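Local coordinates for UDP-N-acetylenolpyruvoylglucosamine reductase (Listeria monocytogenes, PDB 3TX1), which probably reduces UDP-N-acetylenolpyruvoylglucosamine to UDP-N-acetylmuramate with NADPH and a bound FAD, a step in building cell-wall peptidoglycan, at residues G255-D260 / E305-E310. Residues are numbered along the deposited sequence; the frame is centred on the assembly and turned at random.
With SO4 (sulfate ion), chain F.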
loop_
_atom_site.group_PDB
_atom_site.type_symbol
_atom_site.label_atom_id
_atom_site.label_comp_id
_atom_site.label_asym_id
_atom_site.label_seq_id
_atom_site.Cartn_x
_atom_site.Cartn_y
_atom_site.Cartn_z
ATOM N N GLY A 255 -1.010 16.819 -10.492
ATOM C CA GLY A 255 -0.078 16.817 -11.602
ATOM C C GLY A 255 -0.014 18.131 -12.334
ATOM O O GLY A 255 1.072 18.610 -12.670
ATOM N N LYS A 256 -1.178 18.727 -12.571
ATOM C CA LYS A 256 -1.233 19.930 -13.384
ATOM C C LYS A 256 -0.560 21.056 -12.668
ATOM O O LYS A 256 0.194 21.789 -13.293
ATOM C CB LYS A 256 -2.663 20.308 -13.744
ATOM C CG LYS A 256 -2.794 21.293 -14.894
ATOM C CD LYS A 256 -2.382 20.661 -16.228
ATOM C CE LYS A 256 -3.071 21.321 -17.423
ATOM N NZ LYS A 256 -2.766 22.775 -17.549
ATOM N N LEU A 257 -0.832 21.206 -11.365
ATOM C CA LEU A 257 -0.193 22.253 -10.553
ATOM C C LEU A 257 1.330 22.075 -10.573
ATOM O O LEU A 257 2.111 22.996 -10.837
ATOM C CB LEU A 257 -0.642 22.134 -9.111
ATOM C CG LEU A 257 -1.936 22.767 -8.630
ATOM C CD1 LEU A 257 -2.175 22.272 -7.220
ATOM C CD2 LEU A 257 -1.819 24.281 -8.639
ATOM N N ILE A 258 1.750 20.853 -10.301
ATOM C CA ILE A 258 3.134 20.586 -10.267
ATOM C C ILE A 258 3.743 21.000 -11.601
ATOM O O ILE A 258 4.712 21.766 -11.645
ATOM C CB ILE A 258 3.375 19.118 -9.901
ATOM C CG1 ILE A 258 2.776 18.888 -8.523
ATOM C CG2 ILE A 258 4.854 18.804 -9.923
ATOM C CD1 ILE A 258 2.995 17.513 -7.911
ATOM N N GLN A 259 3.130 20.546 -12.686
ATOM C CA GLN A 259 3.652 20.798 -14.010
ATOM C C GLN A 259 3.663 22.281 -14.259
ATOM O O GLN A 259 4.674 22.840 -14.663
ATOM C CB GLN A 259 2.810 20.078 -15.004
ATOM C CG GLN A 259 3.481 19.812 -16.323
ATOM C CD GLN A 259 2.613 18.929 -17.191
ATOM O OE1 GLN A 259 1.431 18.750 -16.918
ATOM N NE2 GLN A 259 3.194 18.367 -18.229
ATOM N N ASP A 260 2.567 22.930 -13.909
ATOM C CA ASP A 260 2.456 24.391 -14.023
ATOM C C ASP A 260 3.490 25.186 -13.203
ATOM O O ASP A 260 3.793 26.319 -13.543
ATOM C CB ASP A 260 1.037 24.853 -13.646
ATOM C CG ASP A 260 -0.028 24.438 -14.680
ATOM O OD1 ASP A 260 0.314 23.898 -15.765
ATOM O OD2 ASP A 260 -1.230 24.671 -14.405
ATOM N N GLU A 305 4.087 28.683 -3.372
ATOM C CA GLU A 305 4.580 30.011 -3.665
ATOM C C GLU A 305 4.011 30.576 -4.933
ATOM O O GLU A 305 3.761 31.767 -5.000
ATOM C CB GLU A 305 6.092 30.055 -3.666
ATOM C CG GLU A 305 6.649 29.923 -2.269
ATOM C CD GLU A 305 8.155 29.754 -2.249
ATOM O OE1 GLU A 305 8.828 30.003 -3.295
ATOM O OE2 GLU A 305 8.668 29.357 -1.170
ATOM N N LYS A 306 3.760 29.723 -5.917
ATOM C CA LYS A 306 3.213 30.168 -7.194
ATOM C C LYS A 306 1.704 30.246 -7.207
ATOM O O LYS A 306 1.157 31.057 -7.925
ATOM C CB LYS A 306 3.603 29.214 -8.320
ATOM C CG LYS A 306 5.076 28.836 -8.385
ATOM C CD LYS A 306 5.975 29.957 -8.871
ATOM C CE LYS A 306 7.383 29.427 -9.076
ATOM N NZ LYS A 306 7.474 28.321 -10.073
ATOM N N PHE A 307 1.021 29.406 -6.437
ATOM C CA PHE A 307 -0.450 29.353 -6.500
ATOM C C PHE A 307 -1.175 29.392 -5.157
ATOM O O PHE A 307 -2.394 29.419 -5.108
ATOM C CB PHE A 307 -0.908 28.098 -7.276
ATOM C CG PHE A 307 -0.368 28.018 -8.677
ATOM C CD1 PHE A 307 0.664 27.129 -8.991
ATOM C CD2 PHE A 307 -0.865 28.847 -9.683
ATOM C CE1 PHE A 307 1.188 27.066 -10.283
ATOM C CE2 PHE A 307 -0.346 28.785 -10.978
ATOM C CZ PHE A 307 0.683 27.894 -11.280
ATOM N N ASP A 308 -0.431 29.376 -4.068
ATOM C CA ASP A 308 -1.052 29.372 -2.747
ATOM C C ASP A 308 -1.955 28.175 -2.523
ATOM O O ASP A 308 -3.063 28.323 -2.000
ATOM C CB ASP A 308 -1.873 30.632 -2.496
ATOM C CG ASP A 308 -2.446 30.669 -1.075
ATOM O OD1 ASP A 308 -1.839 30.045 -0.154
ATOM O OD2 ASP A 308 -3.504 31.316 -0.879
ATOM N N VAL A 309 -1.488 26.998 -2.913
ATOM C CA VAL A 309 -2.278 25.812 -2.744
ATOM C C VAL A 309 -1.443 24.832 -1.948
ATOM O O VAL A 309 -0.265 24.650 -2.250
ATOM C CB VAL A 309 -2.648 25.209 -4.112
ATOM C CG1 VAL A 309 -3.492 23.953 -3.943
ATOM C CG2 VAL A 309 -3.364 26.221 -4.994
ATOM N N GLU A 310 -2.064 24.214 -0.934
ATOM C CA GLU A 310 -1.446 23.213 -0.053
ATOM C C GLU A 310 -1.508 21.814 -0.620
ATOM O O GLU A 310 -2.569 21.180 -0.601
ATOM C CB GLU A 310 -2.189 23.143 1.276
ATOM C CG GLU A 310 -2.049 24.340 2.182
ATOM C CD GLU A 310 -0.690 24.446 2.854
ATOM O OE1 GLU A 310 -0.640 24.982 4.010
ATOM O OE2 GLU A 310 0.307 23.988 2.239
HETATM S S SO4 F . -3.664 14.047 -10.728
HETATM O O1 SO4 F . -4.314 12.755 -11.047
HETATM O O2 SO4 F . -3.351 14.773 -11.986
HETATM O O3 SO4 F . -4.543 14.881 -9.870
HETATM O O4 SO4 F . -2.408 13.786 -9.981
#
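The ring of F307 is the flat group of this contact, and L257 and D260 both approach it obliquely, meeting different parts of it. Near its root, L257 CD2 lies 3.8 Å from F307 CD1; at the far end, D260 CB comes to 3.9 Å from F307 CZ, so the aspartate offers its methylene while its carboxylate turns aside from the ring. D260 OD1 lies 3.7 Å from K256 NZ, a long salt bridge one turn back that suits two charged residues on an exposed helix side. With CG beside the backbone N and anti to the carbonyl carbon (chi1 -58°), F307 carries its ring, long enough to meet both L257 CD2 and the D260 methylene, along the end of helix 254-260, where S261 also touches it.

L257 is the buried member, and its forked end suits the place: CD2 serves the ring, while CD1 reaches V309 CG1 at 3.9 Å. The branched V309 presents that methyl to L257 by setting it anti to its own backbone N (chi1 -180°), and both L257 and V309 also rest on P249. Between F307 and V309, D308 takes a positive phi of 60°, turning the chain out of helix 289-307 so that F307 and V309 both face L257. At the other helix, the backbone N of G255 makes two weak hydrogen bonds to a sulfate, probably from the crystallisation liquor.

This is apolar packing of a short helix against the C-terminal end of a longer one and the chain leaving it, within the C-terminal domain of the MurB family.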